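Local coordinates for protein biliverdin reductase (PDB 5B3T) that probably reduces biliverdin to bilirubin with NADPH, as an enzyme of the Gfo/Idh/MocA family with an NADP-binding Rossmann fold and a C-terminal alpha/beta domain, at residues F180-A185 against C220-Y225; Y155-T160 against E235-K240; E248-L253 against I261-T266; Q200-Q205 against A224-N229. One frame throughout, in Å; residues are numbered along the deposited sequence.

Interaction 1. Residues F180-A185 against C220-Y225; sequences FPLVAA and CLATAY
Leu182 drops its branched end onto the methyl group of Ala222, with CG 3.5 Å from Ala222 CB and CD1 almost as near. Its first torsion sets CG beside the backbone N and opposite the carbonyl carbon (chi1 -78°), which, with an extended chi2 (164°), carries CD1 along the strand until it meets Ala224 CB at 3.9 Å. The second methyl, CD2, lies over the backbone of the strand, 3.8 Å from Ala222 O. Beside it the Pro181 ring offers CB to Ala222 CB and Cys220 SG, each 4.3 Å away. Here the type I turn from Phe180 to Val183, closed by Val183 N to Phe180 O, leads into helix 183-189, with Leu182 at the N-cap position, and lies against one face of the large mixed sheet of the C-terminal domain. Every second residue, Cys220, Ala222 and Ala224, points onto that face, and their small side chains let the turn come close. With only an alanine in place of Leu182, a gap would probably open over Ala222 and Ala224. Tyr238 of the next strand also touches Leu182, while Pro181 reaches Cys206 and Phe208 on the other neighbouring strand.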
loop_
_atom_site.group_PDB
_atom_site.type_symbol
_atom_site.label_atom_id
_atom_site.label_comp_id
_atom_site.label_asym_id
_atom_site.label_seq_id
_atom_site.Cartn_x
_atom_site.Cartn_y
_atom_site.Cartn_z
ATOM N N PHE A 180 -2.873 8.843 9.250
ATOM C CA PHE A 180 -2.102 9.907 8.618
ATOM C C PHE A 180 -2.297 9.870 7.105
ATOM O O PHE A 180 -1.950 8.866 6.467
ATOM C CB PHE A 180 -0.622 9.774 8.968
ATOM C CG PHE A 180 0.220 10.924 8.489
ATOM C CD1 PHE A 180 -0.164 12.232 8.742
ATOM C CD2 PHE A 180 1.396 10.699 7.796
ATOM C CE1 PHE A 180 0.607 13.296 8.304
ATOM C CE2 PHE A 180 2.173 11.759 7.358
ATOM C CZ PHE A 180 1.777 13.059 7.613
ATOM N N PRO A 181 -2.842 10.929 6.497
ATOM C CA PRO A 181 -3.284 10.833 5.095
ATOM C C PRO A 181 -2.172 10.550 4.096
ATOM O O PRO A 181 -2.462 10.028 3.013
ATOM C CB PRO A 181 -3.922 12.205 4.835
ATOM C CG PRO A 181 -4.300 12.713 6.194
ATOM C CD PRO A 181 -3.232 12.207 7.116
ATOM N N LEU A 182 -0.920 10.869 4.411
ATOM C CA LEU A 182 0.173 10.728 3.458
ATOM C C LEU A 182 0.869 9.373 3.526
ATOM O O LEU A 182 1.894 9.189 2.864
ATOM C CB LEU A 182 1.198 11.843 3.667
ATOM C CG LEU A 182 0.828 13.213 3.099
ATOM C CD1 LEU A 182 1.703 14.299 3.706
ATOM C CD2 LEU A 182 0.949 13.206 1.581
ATOM N N VAL A 183 0.329 8.417 4.287
ATOM C CA VAL A 183 1.017 7.141 4.483
ATOM C C VAL A 183 1.233 6.432 3.151
ATOM O O VAL A 183 2.343 5.983 2.837
ATOM C CB VAL A 183 0.235 6.259 5.472
ATOM C CG1 VAL A 183 0.696 4.811 5.370
ATOM C CG2 VAL A 183 0.412 6.778 6.892
ATOM N N ALA A 184 0.176 6.326 2.341
ATOM C CA ALA A 184 0.284 5.585 1.088
ATOM C C ALA A 184 1.151 6.323 0.075
ATOM O O ALA A 184 1.978 5.707 -0.608
ATOM C CB ALA A 184 -1.106 5.318 0.513
ATOM N N ALA A 185 0.977 7.642 -0.038
ATOM C CA ALA A 185 1.759 8.405 -1.005
ATOM C C ALA A 185 3.242 8.380 -0.658
ATOM O O ALA A 185 4.092 8.251 -1.547
ATOM C CB ALA A 185 1.244 9.843 -1.077
ATOM N N CYS A 220 -9.441 16.862 3.249
ATOM C CA CYS A 220 -8.096 16.967 3.787
ATOM C C CYS A 220 -7.148 17.369 2.670
ATOM O O CYS A 220 -7.341 17.006 1.505
ATOM C CB CYS A 220 -7.622 15.654 4.436
ATOM S SG CYS A 220 -7.301 14.296 3.287
ATOM N N LEU A 221 -6.132 18.144 3.035
ATOM C CA LEU A 221 -5.045 18.493 2.129
ATOM C C LEU A 221 -3.743 18.318 2.890
ATOM O O LEU A 221 -3.492 19.032 3.866
ATOM C CB LEU A 221 -5.176 19.925 1.605
ATOM C CG LEU A 221 -3.983 20.409 0.776
ATOM C CD1 LEU A 221 -3.763 19.511 -0.437
ATOM C CD2 LEU A 221 -4.167 21.858 0.351
ATOM N N ALA A 222 -2.929 17.360 2.459
ATOM C CA ALA A 222 -1.661 17.067 3.109
ATOM C C ALA A 222 -0.543 17.217 2.090
ATOM O O ALA A 222 -0.618 16.656 0.992
ATOM C CB ALA A 222 -1.658 15.662 3.712
ATOM N N THR A 223 0.484 17.980 2.455
ATOM C CA THR A 223 1.592 18.292 1.565
ATOM C C THR A 223 2.897 17.966 2.269
ATOM O O THR A 223 3.085 18.336 3.430
ATOM C CB THR A 223 1.572 19.769 1.155
ATOM O OG1 THR A 223 1.556 20.588 2.331
ATOM C CG2 THR A 223 0.339 20.077 0.324
ATOM N N ALA A 224 3.792 17.272 1.570
ATOM C CA ALA A 224 5.113 16.952 2.091
ATOM C C ALA A 224 6.154 17.327 1.051
ATOM O O ALA A 224 6.038 16.939 -0.116
ATOM C CB ALA A 224 5.229 15.468 2.455
ATOM N N TYR A 225 7.162 18.084 1.473
ATOM C CA TYR A 225 8.246 18.513 0.600
ATOM C C TYR A 225 9.538 17.888 1.107
ATOM O O TYR A 225 9.973 18.172 2.229
ATOM C CB TYR A 225 8.325 20.041 0.552
ATOM C CG TYR A 225 7.003 20.659 0.150
ATOM C CD1 TYR A 225 6.525 20.537 -1.149
ATOM C CD2 TYR A 225 6.219 21.336 1.074
ATOM C CE1 TYR A 225 5.311 21.086 -1.520
ATOM C CE2 TYR A 225 5.003 21.891 0.712
ATOM C CZ TYR A 225 4.555 21.763 -0.587
ATOM O OH TYR A 225 3.347 22.311 -0.955
#

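Interaction 2. Residues Y155-T160 against E235-K240; sequences YARYST and EVIYGK
Glu235 turns CG beside its own backbone N (chi1 -54°), whereas Arg157 swings CG to the far side from its N (chi1 -176°), and the two chains meet above neighbouring parallel strands of the mixed sheet in the C-terminal domain. Arg157 NE gives Glu235 OE1 a weak, bent bond of 3.0 Å within a salt bridge; OE1 lies at the guanidinium edge, but the two planes stand 87° apart. The other oxygen, Glu235 OE2, accepts a hydrogen bond from Tyr155 OH at 2.6 Å from above the carboxylate plane, so both oxygens are occupied. A glutamine in place of Glu235 would probably cost Arg157 its salt bridge across these two strands and weaken the grip on the Tyr155 hydroxyl. Ile237 CG1 lies over one face of the guanidinium, an apolar methylene against the flat surface. Beneath, five backbone bonds zip the strands together, among them Ile237 N to Tyr158 O at 2.9 Å. On the opposite face the Tyr158 ring, stacked on Phe251, packs against Val236 and carries a water over its centre. That water donates a hydrogen bond to Ile237 O at 2.6 Å and bonds with Thr160 OG1 at 2.8 Å.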
loop_
_atom_site.group_PDB
_atom_site.type_symbol
_atom_site.label_atom_id
_atom_site.label_comp_id
_atom_site.label_asym_id
_atom_site.label_seq_id
_atom_site.Cartn_x
_atom_site.Cartn_y
_atom_site.Cartn_z
ATOM N N TYR A 155 14.065 16.702 -9.597
ATOM C CA TYR A 155 12.781 17.285 -9.236
ATOM C C TYR A 155 11.682 16.295 -9.580
ATOM O O TYR A 155 11.609 15.821 -10.717
ATOM C CB TYR A 155 12.561 18.616 -9.964
ATOM C CG TYR A 155 11.351 19.406 -9.510
ATOM C CD1 TYR A 155 11.025 19.512 -8.165
ATOM C CD2 TYR A 155 10.553 20.073 -10.431
ATOM C CE1 TYR A 155 9.922 20.245 -7.750
ATOM C CE2 TYR A 155 9.452 20.809 -10.028
ATOM C CZ TYR A 155 9.141 20.892 -8.687
ATOM O OH TYR A 155 8.046 21.625 -8.283
ATOM N N ALA A 156 10.843 15.978 -8.598
ATOM C CA ALA A 156 9.739 15.052 -8.794
ATOM C C ALA A 156 8.506 15.591 -8.086
ATOM O O ALA A 156 8.605 16.243 -7.044
ATOM C CB ALA A 156 10.065 13.648 -8.273
ATOM N N ARG A 157 7.340 15.308 -8.662
ATOM C CA ARG A 157 6.078 15.733 -8.075
ATOM C C ARG A 157 5.064 14.611 -8.208
ATOM O O ARG A 157 4.806 14.127 -9.315
ATOM C CB ARG A 157 5.547 17.011 -8.736
ATOM C CG ARG A 157 4.278 17.540 -8.090
ATOM C CD ARG A 157 3.955 18.947 -8.556
ATOM N NE ARG A 157 3.157 19.661 -7.563
ATOM C CZ ARG A 157 1.830 19.657 -7.542
ATOM N NH1 ARG A 157 1.162 18.983 -8.466
ATOM N NH2 ARG A 157 1.174 20.326 -6.605
ATOM N N TYR A 158 4.499 14.203 -7.076
ATOM C CA TYR A 158 3.501 13.141 -7.004
ATOM C C TYR A 158 2.281 13.718 -6.299
ATOM O O TYR A 158 2.319 13.970 -5.090
ATOM C CB TYR A 158 4.066 11.921 -6.268
ATOM C CG TYR A 158 3.080 10.814 -5.963
ATOM C CD1 TYR A 158 2.050 10.498 -6.841
ATOM C CD2 TYR A 158 3.202 10.062 -4.801
ATOM C CE1 TYR A 158 1.156 9.478 -6.555
ATOM C CE2 TYR A 158 2.317 9.041 -4.510
ATOM C CZ TYR A 158 1.298 8.753 -5.389
ATOM O OH TYR A 158 0.418 7.737 -5.095
ATOM N N SER A 159 1.209 13.946 -7.054
ATOM C CA SER A 159 0.028 14.622 -6.535
ATOM C C SER A 159 -1.212 13.791 -6.821
ATOM O O SER A 159 -1.452 13.398 -7.968
ATOM C CB SER A 159 -0.123 16.019 -7.147
ATOM O OG SER A 159 -1.291 16.656 -6.662
ATOM N N THR A 160 -1.996 13.533 -5.777
ATOM C CA THR A 160 -3.270 12.832 -5.881
ATOM C C THR A 160 -4.336 13.723 -5.257
ATOM O O THR A 160 -4.348 13.921 -4.038
ATOM C CB THR A 160 -3.217 11.475 -5.180
ATOM O OG1 THR A 160 -2.056 10.756 -5.616
ATOM C CG2 THR A 160 -4.454 10.659 -5.510
ATOM N N GLU A 235 7.973 16.713 -4.226
ATOM C CA GLU A 235 6.729 17.219 -3.668
ATOM C C GLU A 235 5.716 16.085 -3.669
ATOM O O GLU A 235 5.534 15.416 -4.691
ATOM C CB GLU A 235 6.210 18.410 -4.478
ATOM C CG GLU A 235 7.227 19.528 -4.651
ATOM C CD GLU A 235 6.799 20.548 -5.688
ATOM O OE1 GLU A 235 5.856 20.256 -6.452
ATOM O OE2 GLU A 235 7.411 21.633 -5.749
ATOM N N VAL A 236 5.079 15.853 -2.523
ATOM C CA VAL A 236 4.116 14.769 -2.361
ATOM C C VAL A 236 2.824 15.367 -1.823
ATOM O O VAL A 236 2.798 15.889 -0.703
ATOM C CB VAL A 236 4.638 13.666 -1.425
ATOM C CG1 VAL A 236 3.635 12.531 -1.330
ATOM C CG2 VAL A 236 5.983 13.148 -1.912
ATOM N N ILE A 237 1.757 15.288 -2.616
ATOM C CA ILE A 237 0.505 15.986 -2.348
ATOM C C ILE A 237 -0.622 14.964 -2.272
ATOM O O ILE A 237 -0.751 14.109 -3.157
ATOM C CB ILE A 237 0.203 17.037 -3.433
ATOM C CG1 ILE A 237 1.457 17.848 -3.768
ATOM C CG2 ILE A 237 -0.929 17.955 -2.991
ATOM C CD1 ILE A 237 1.992 18.669 -2.613
ATOM N N TYR A 238 -1.441 15.059 -1.226
ATOM C CA TYR A 238 -2.608 14.197 -1.075
ATOM C C TYR A 238 -3.789 15.047 -0.640
ATOM O O TYR A 238 -3.780 15.609 0.460
ATOM C CB TYR A 238 -2.360 13.073 -0.062
ATOM C CG TYR A 238 -3.522 12.108 0.077
ATOM C CD1 TYR A 238 -4.546 12.343 0.989
ATOM C CD2 TYR A 238 -3.595 10.964 -0.706
ATOM C CE1 TYR A 238 -5.609 11.464 1.114
ATOM C CE2 TYR A 238 -4.651 10.080 -0.586
ATOM C CZ TYR A 238 -5.654 10.335 0.325
ATOM O OH TYR A 238 -6.708 9.457 0.448
ATOM N N GLY A 239 -4.804 15.128 -1.495
ATOM C CA GLY A 239 -6.018 15.844 -1.160
ATOM C C GLY A 239 -7.265 15.107 -1.602
ATOM O O GLY A 239 -7.277 14.480 -2.664
ATOM N N LYS A 240 -8.318 15.160 -0.790
ATOM C CA LYS A 240 -9.597 14.584 -1.171
ATOM C C LYS A 240 -10.690 15.256 -0.358
ATOM O O LYS A 240 -10.440 15.800 0.720
ATOM C CB LYS A 240 -9.629 13.063 -0.969
ATOM C CG LYS A 240 -9.649 12.606 0.483
ATOM C CD LYS A 240 -9.695 11.086 0.565
ATOM C CE LYS A 240 -9.517 10.597 1.989
ATOM N NZ LYS A 240 -9.319 9.121 2.035
HETATM O O HOH W 1 -0.043 11.760 -4.017
#

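Interaction 3. Residues E248-L253 against I261-T266; sequences ERIFTL and IFVGET. With PO4 (phosphate ion), chain D.
Arg249 reaches past its own strand to Glu265 in the turn that follows the partner strand. Its CB lies 4.0 Å from Gly264 N, next to the backbone bond that this nitrogen gives to Arg249 O. CG and CD then run beside a phosphate ion, probably from the crystallisation liquor, and a bend at chi3 (-63°) turns the edge of the guanidinium to both anions. NE gives phosphate O4 a nearly straight bond of 2.7 Å. NH2 is shared between phosphate O2 and Glu265 OE1, the latter 2.9 Å away and met on its syn side, and NH1 donates to Glu265 OE2 at 2.8 Å. The glutamate is thus gripped end-on by two nitrogens, although the guanidinium and carboxylate planes are 48° apart. Gly264 CA sits over the centre of the guanidinium, 3.5 Å above its plane. Glycine suits this place twice: a side chain would run into NH2, and its positive phi (62°) serves the type II' turn from Val263 to Thr266.

Further along the hairpin, Ile250 CD1 packs 3.6 Å from Val263 CG2, the two branched chains lying side by side and pointing the same way. Across the next, hydrogen-bonded pair, Phe251 CB and Phe262 CB approach to 4.1 Å. The Phe262 ring turns its edge to Phe251 O. These two rings project from the sheet against helix 137-146, where both touch Ile143. Strand 153-163 flanks 248-255 on its other side, and strand 266-271 continues the sheet beyond 258-263.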
loop_
_atom_site.group_PDB
_atom_site.type_symbol
_atom_site.label_atom_id
_atom_site.label_comp_id
_atom_site.label_asym_id
_atom_site.label_seq_id
_atom_site.Cartn_x
_atom_site.Cartn_y
_atom_site.Cartn_z
ATOM N N GLU A 248 -6.633 15.365 -9.782
ATOM C CA GLU A 248 -5.254 15.305 -10.244
ATOM C C GLU A 248 -4.661 13.964 -9.841
ATOM O O GLU A 248 -4.713 13.595 -8.665
ATOM C CB GLU A 248 -4.422 16.450 -9.651
ATOM C CG GLU A 248 -3.121 16.727 -10.382
ATOM C CD GLU A 248 -2.288 17.805 -9.713
ATOM O OE1 GLU A 248 -2.514 18.076 -8.515
ATOM O OE2 GLU A 248 -1.408 18.385 -10.385
ATOM N N ARG A 249 -4.116 13.236 -10.817
ATOM C CA ARG A 249 -3.332 12.022 -10.578
ATOM C C ARG A 249 -2.059 12.151 -11.408
ATOM O O ARG A 249 -2.004 11.698 -12.555
ATOM C CB ARG A 249 -4.110 10.753 -10.927
ATOM C CG ARG A 249 -5.127 10.332 -9.881
ATOM C CD ARG A 249 -5.371 8.827 -9.930
ATOM N NE ARG A 249 -5.952 8.397 -11.199
ATOM C CZ ARG A 249 -5.692 7.229 -11.781
ATOM N NH1 ARG A 249 -4.854 6.374 -11.212
ATOM N NH2 ARG A 249 -6.267 6.918 -12.935
ATOM N N ILE A 250 -1.035 12.764 -10.820
ATOM C CA ILE A 250 0.199 13.099 -11.520
ATOM C C ILE A 250 1.379 12.486 -10.779
ATOM O O ILE A 250 1.446 12.538 -9.546
ATOM C CB ILE A 250 0.378 14.627 -11.650
ATOM C CG1 ILE A 250 -0.778 15.239 -12.440
ATOM C CG2 ILE A 250 1.703 14.963 -12.314
ATOM C CD1 ILE A 250 -0.852 14.783 -13.873
ATOM N N PHE A 251 2.306 11.902 -11.538
ATOM C CA PHE A 251 3.600 11.458 -11.019
ATOM C C PHE A 251 4.637 11.860 -12.064
ATOM O O PHE A 251 4.760 11.213 -13.109
ATOM C CB PHE A 251 3.617 9.956 -10.749
ATOM C CG PHE A 251 4.670 9.523 -9.759
ATOM C CD1 PHE A 251 5.782 10.311 -9.507
ATOM C CD2 PHE A 251 4.539 8.324 -9.074
ATOM C CE1 PHE A 251 6.743 9.913 -8.599
ATOM C CE2 PHE A 251 5.500 7.921 -8.162
ATOM C CZ PHE A 251 6.602 8.717 -7.925
ATOM N N THR A 252 5.369 12.935 -11.786
ATOM C CA THR A 252 6.348 13.488 -12.711
ATOM C C THR A 252 7.723 13.455 -12.064
ATOM O O THR A 252 7.866 13.812 -10.891
ATOM C CB THR A 252 5.982 14.923 -13.100
ATOM O OG1 THR A 252 4.681 14.936 -13.698
ATOM C CG2 THR A 252 6.997 15.490 -14.088
ATOM N N LEU A 253 8.728 13.024 -12.826
ATOM C CA LEU A 253 10.111 12.993 -12.365
ATOM C C LEU A 253 10.994 13.634 -13.427
ATOM O O LEU A 253 11.018 13.180 -14.576
ATOM C CB LEU A 253 10.568 11.559 -12.067
ATOM C CG LEU A 253 9.720 10.762 -11.065
ATOM C CD1 LEU A 253 8.670 9.916 -11.777
ATOM C CD2 LEU A 253 10.586 9.897 -10.157
ATOM N N ILE A 261 6.579 11.462 -17.185
ATOM C CA ILE A 261 5.279 12.001 -16.800
ATOM C C ILE A 261 4.278 10.864 -16.792
ATOM O O ILE A 261 4.064 10.215 -17.824
ATOM C CB ILE A 261 4.795 13.100 -17.752
ATOM C CG1 ILE A 261 5.897 14.100 -18.042
ATOM C CG2 ILE A 261 3.585 13.813 -17.166
ATOM C CD1 ILE A 261 5.465 15.086 -19.052
ATOM N N PHE A 262 3.642 10.644 -15.647
ATOM C CA PHE A 262 2.540 9.701 -15.546
ATOM C C PHE A 262 1.287 10.457 -15.133
ATOM O O PHE A 262 1.255 11.084 -14.069
ATOM C CB PHE A 262 2.864 8.571 -14.567
ATOM C CG PHE A 262 3.946 7.651 -15.057
ATOM C CD1 PHE A 262 5.279 7.956 -14.840
ATOM C CD2 PHE A 262 3.631 6.497 -15.758
ATOM C CE1 PHE A 262 6.280 7.120 -15.301
ATOM C CE2 PHE A 262 4.626 5.656 -16.221
ATOM C CZ PHE A 262 5.953 5.966 -15.991
ATOM N N VAL A 263 0.273 10.423 -15.994
ATOM C CA VAL A 263 -1.048 10.965 -15.708
ATOM C C VAL A 263 -1.976 9.772 -15.547
ATOM O O VAL A 263 -2.311 9.099 -16.530
ATOM C CB VAL A 263 -1.538 11.909 -16.814
ATOM C CG1 VAL A 263 -2.925 12.445 -16.478
ATOM C CG2 VAL A 263 -0.547 13.048 -17.025
ATOM N N GLY A 264 -2.389 9.503 -14.314
ATOM C CA GLY A 264 -3.069 8.249 -14.048
ATOM C C GLY A 264 -2.125 7.105 -14.353
ATOM O O GLY A 264 -0.950 7.121 -13.968
ATOM N N GLU A 265 -2.627 6.103 -15.072
ATOM C CA GLU A 265 -1.808 4.988 -15.528
ATOM C C GLU A 265 -1.220 5.221 -16.918
ATOM O O GLU A 265 -0.847 4.255 -17.594
ATOM C CB GLU A 265 -2.623 3.692 -15.512
ATOM C CG GLU A 265 -2.990 3.196 -14.118
ATOM C CD GLU A 265 -4.143 3.968 -13.500
ATOM O OE1 GLU A 265 -4.802 4.742 -14.227
ATOM O OE2 GLU A 265 -4.393 3.800 -12.287
ATOM N N THR A 266 -1.127 6.474 -17.355
ATOM C CA THR A 266 -0.611 6.825 -18.672
ATOM C C THR A 266 0.766 7.452 -18.518
ATOM O O THR A 266 0.932 8.396 -17.741
ATOM C CB THR A 266 -1.555 7.799 -19.383
ATOM O OG1 THR A 266 -2.809 7.155 -19.642
ATOM C CG2 THR A 266 -0.950 8.272 -20.692
HETATM P P PO4 D . -8.898 9.478 -13.483
HETATM O O1 PO4 D . -8.769 10.215 -14.796
HETATM O O2 PO4 D . -8.793 7.992 -13.731
HETATM O O3 PO4 D . -10.236 9.793 -12.858
HETATM O O4 PO4 D . -7.792 9.912 -12.551
#

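Interaction 4. Residues Q200-Q205 against A224-N229; sequences QQVDAQ and AYLQFN
A classic beta bulge lies at the start of the hairpin strand 199-210, where Gln200 and Gln201 both face Gln227 of strand 217-228. Gln227 O accepts two backbone hydrogen bonds, from Gln200 N at 2.7 Å and from Gln201 N at 3.1 Å, the second arriving on a lone pair in the carbonyl plane. Gln227 N answers with a bond to Gln201 O, and the side chains of Gln201 and Gln227 run side by side on the same face, CB to CB 3.9 Å, with their amide planes 53° apart. Long polar chains fit this solvent-facing side of the hairpin, their aliphatic parts touching.

Beyond the bulge the pairing is regular. Tyr225 N gives Asp203 O an almost straight bond of 2.7 Å, and Asp203 N returns one to Tyr225 O. The Tyr225 ring shares the face of Gln201 and Asp203, its CE2 edge 3.6 Å from Gln205 OE1, which also bonds with the Thr223 hydroxyl. This hairpin supplies an outermost strand, 199-210, of the mixed sheet in the C-terminal domain, and its other face is apolar. There Leu226 sets CG beside its backbone N (chi1 -51°), which, with chi2 extended (177°), brings CD2 3.8 Å from both CG1 and CG2 of Val202. Next to them Ala204 CB and Ala224 CB meet at 4.2 Å. Helix 309-325 lies over this face, its Cys321 touching Val202 and Leu226, its Ala324 and Cys325 touching Ala204.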
loop_
_atom_site.group_PDB
_atom_site.type_symbol
_atom_site.label_atom_id
_atom_site.label_comp_id
_atom_site.label_asym_id
_atom_site.label_seq_id
_atom_site.Cartn_x
_atom_site.Cartn_y
_atom_site.Cartn_z
ATOM N N GLN A 200 16.540 13.092 3.449
ATOM C CA GLN A 200 17.408 13.831 4.365
ATOM C C GLN A 200 16.731 15.008 5.078
ATOM O O GLN A 200 17.132 15.384 6.179
ATOM C CB GLN A 200 18.660 14.320 3.630
ATOM C CG GLN A 200 19.800 14.727 4.551
ATOM C CD GLN A 200 20.428 13.542 5.258
ATOM O OE1 GLN A 200 21.613 13.257 5.084
ATOM N NE2 GLN A 200 19.636 12.843 6.061
ATOM N N GLN A 201 15.712 15.580 4.485
ATOM C CA GLN A 201 15.017 16.712 5.069
ATOM C C GLN A 201 13.540 16.628 4.707
ATOM O O GLN A 201 13.226 16.191 3.661
ATOM C CB GLN A 201 15.637 18.026 4.575
ATOM C CG GLN A 201 15.099 19.267 5.242
ATOM C CD GLN A 201 16.082 20.412 5.261
ATOM O OE1 GLN A 201 17.194 20.257 5.682
ATOM N NE2 GLN A 201 15.678 21.554 4.767
ATOM N N VAL A 202 12.674 17.075 5.583
ATOM C CA VAL A 202 11.229 16.995 5.396
ATOM C C VAL A 202 10.582 18.271 5.910
ATOM O O VAL A 202 10.919 18.749 6.996
ATOM C CB VAL A 202 10.620 15.773 6.120
ATOM C CG1 VAL A 202 9.119 15.724 5.921
ATOM C CG2 VAL A 202 11.256 14.487 5.658
ATOM N N ASP A 203 9.651 18.819 5.128
ATOM C CA ASP A 203 8.673 19.793 5.600
ATOM C C ASP A 203 7.305 19.284 5.178
ATOM O O ASP A 203 7.123 18.893 4.021
ATOM C CB ASP A 203 8.917 21.198 5.030
ATOM C CG ASP A 203 10.348 21.658 5.207
ATOM O OD1 ASP A 203 10.754 21.894 6.362
ATOM O OD2 ASP A 203 11.061 21.798 4.188
ATOM N N ALA A 204 6.352 19.274 6.107
ATOM C CA ALA A 204 5.037 18.723 5.818
ATOM C C ALA A 204 3.974 19.530 6.547
ATOM O O ALA A 204 4.197 20.001 7.666
ATOM C CB ALA A 204 4.946 17.246 6.217
ATOM N N GLN A 205 2.823 19.692 5.895
ATOM C CA GLN A 205 1.658 20.339 6.477
ATOM C C GLN A 205 0.429 19.486 6.198
ATOM O O GLN A 205 0.338 18.815 5.167
ATOM C CB GLN A 205 1.441 21.758 5.920
ATOM C CG GLN A 205 2.602 22.721 6.148
ATOM C CD GLN A 205 3.734 22.521 5.156
ATOM O OE1 GLN A 205 3.517 22.062 4.035
ATOM N NE2 GLN A 205 4.951 22.860 5.567
ATOM N N ALA A 224 3.792 17.272 1.570
ATOM C CA ALA A 224 5.113 16.952 2.091
ATOM C C ALA A 224 6.154 17.327 1.051
ATOM O O ALA A 224 6.038 16.939 -0.116
ATOM C CB ALA A 224 5.229 15.468 2.455
ATOM N N TYR A 225 7.162 18.084 1.473
ATOM C CA TYR A 225 8.246 18.513 0.600
ATOM C C TYR A 225 9.538 17.888 1.107
ATOM O O TYR A 225 9.973 18.172 2.229
ATOM C CB TYR A 225 8.325 20.041 0.552
ATOM C CG TYR A 225 7.003 20.659 0.150
ATOM C CD1 TYR A 225 6.525 20.537 -1.149
ATOM C CD2 TYR A 225 6.219 21.336 1.074
ATOM C CE1 TYR A 225 5.311 21.086 -1.520
ATOM C CE2 TYR A 225 5.003 21.891 0.712
ATOM C CZ TYR A 225 4.555 21.763 -0.587
ATOM O OH TYR A 225 3.347 22.311 -0.955
ATOM N N LEU A 226 10.134 17.027 0.287
ATOM C CA LEU A 226 11.211 16.144 0.708
ATOM C C LEU A 226 12.504 16.501 -0.008
ATOM O O LEU A 226 12.499 16.834 -1.197
ATOM C CB LEU A 226 10.869 14.680 0.418
ATOM C CG LEU A 226 9.523 14.133 0.897
ATOM C CD1 LEU A 226 9.355 12.694 0.441
ATOM C CD2 LEU A 226 9.400 14.229 2.406
ATOM N N GLN A 227 13.611 16.411 0.722
ATOM C CA GLN A 227 14.942 16.520 0.145
ATOM C C GLN A 227 15.675 15.208 0.374
ATOM O O GLN A 227 15.821 14.764 1.519
ATOM C CB GLN A 227 15.713 17.700 0.738
ATOM C CG GLN A 227 15.053 19.035 0.452
ATOM C CD GLN A 227 15.863 20.214 0.942
ATOM O OE1 GLN A 227 15.326 21.139 1.549
ATOM N NE2 GLN A 227 17.162 20.190 0.678
ATOM N N PHE A 228 16.116 14.588 -0.712
ATOM C CA PHE A 228 16.837 13.327 -0.659
ATOM C C PHE A 228 18.337 13.573 -0.626
ATOM O O PHE A 228 18.824 14.671 -0.913
ATOM C CB PHE A 228 16.486 12.441 -1.853
ATOM C CG PHE A 228 15.090 11.900 -1.816
ATOM C CD1 PHE A 228 14.008 12.728 -2.069
ATOM C CD2 PHE A 228 14.856 10.563 -1.542
ATOM C CE1 PHE A 228 12.718 12.238 -2.042
ATOM C CE2 PHE A 228 13.565 10.062 -1.515
ATOM C CZ PHE A 228 12.494 10.904 -1.765
ATOM N N ASN A 229 19.072 12.518 -0.282
ATOM C CA ASN A 229 20.499 12.670 -0.042
ATOM C C ASN A 229 21.276 12.896 -1.323
ATOM O O ASN A 229 22.287 13.607 -1.314
ATOM C CB ASN A 229 21.036 11.449 0.691
ATOM C CG ASN A 229 21.032 11.642 2.171
ATOM O OD1 ASN A 229 21.533 12.652 2.650
ATOM N ND2 ASN A 229 20.454 10.699 2.907
#

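Overall arrangement
Past the Rossmann part, strand 153-163 is the first strand of the mixed sheet and waits some 70 residues for its parallel partner 233-241; interaction 2 closes that long loop. Nested inside it are interaction 1, which brings the turn before helix 183-189 onto strand 217-228, and interaction 4, which pairs this same strand with 199-210. The two share Ala224 and Tyr225. Interaction 3 follows in series as a short hairpin. All reach one mixed sheet, interaction 1 by laying a turn on its face: Ala224 O to Val236 N (2.8 Å) joins interactions 1 and 4 to 2, and Arg157 N to Thr252 O (2.7 Å) joins 2 to 3. Interactions 3 and 4 are about 20 Å apart between centres.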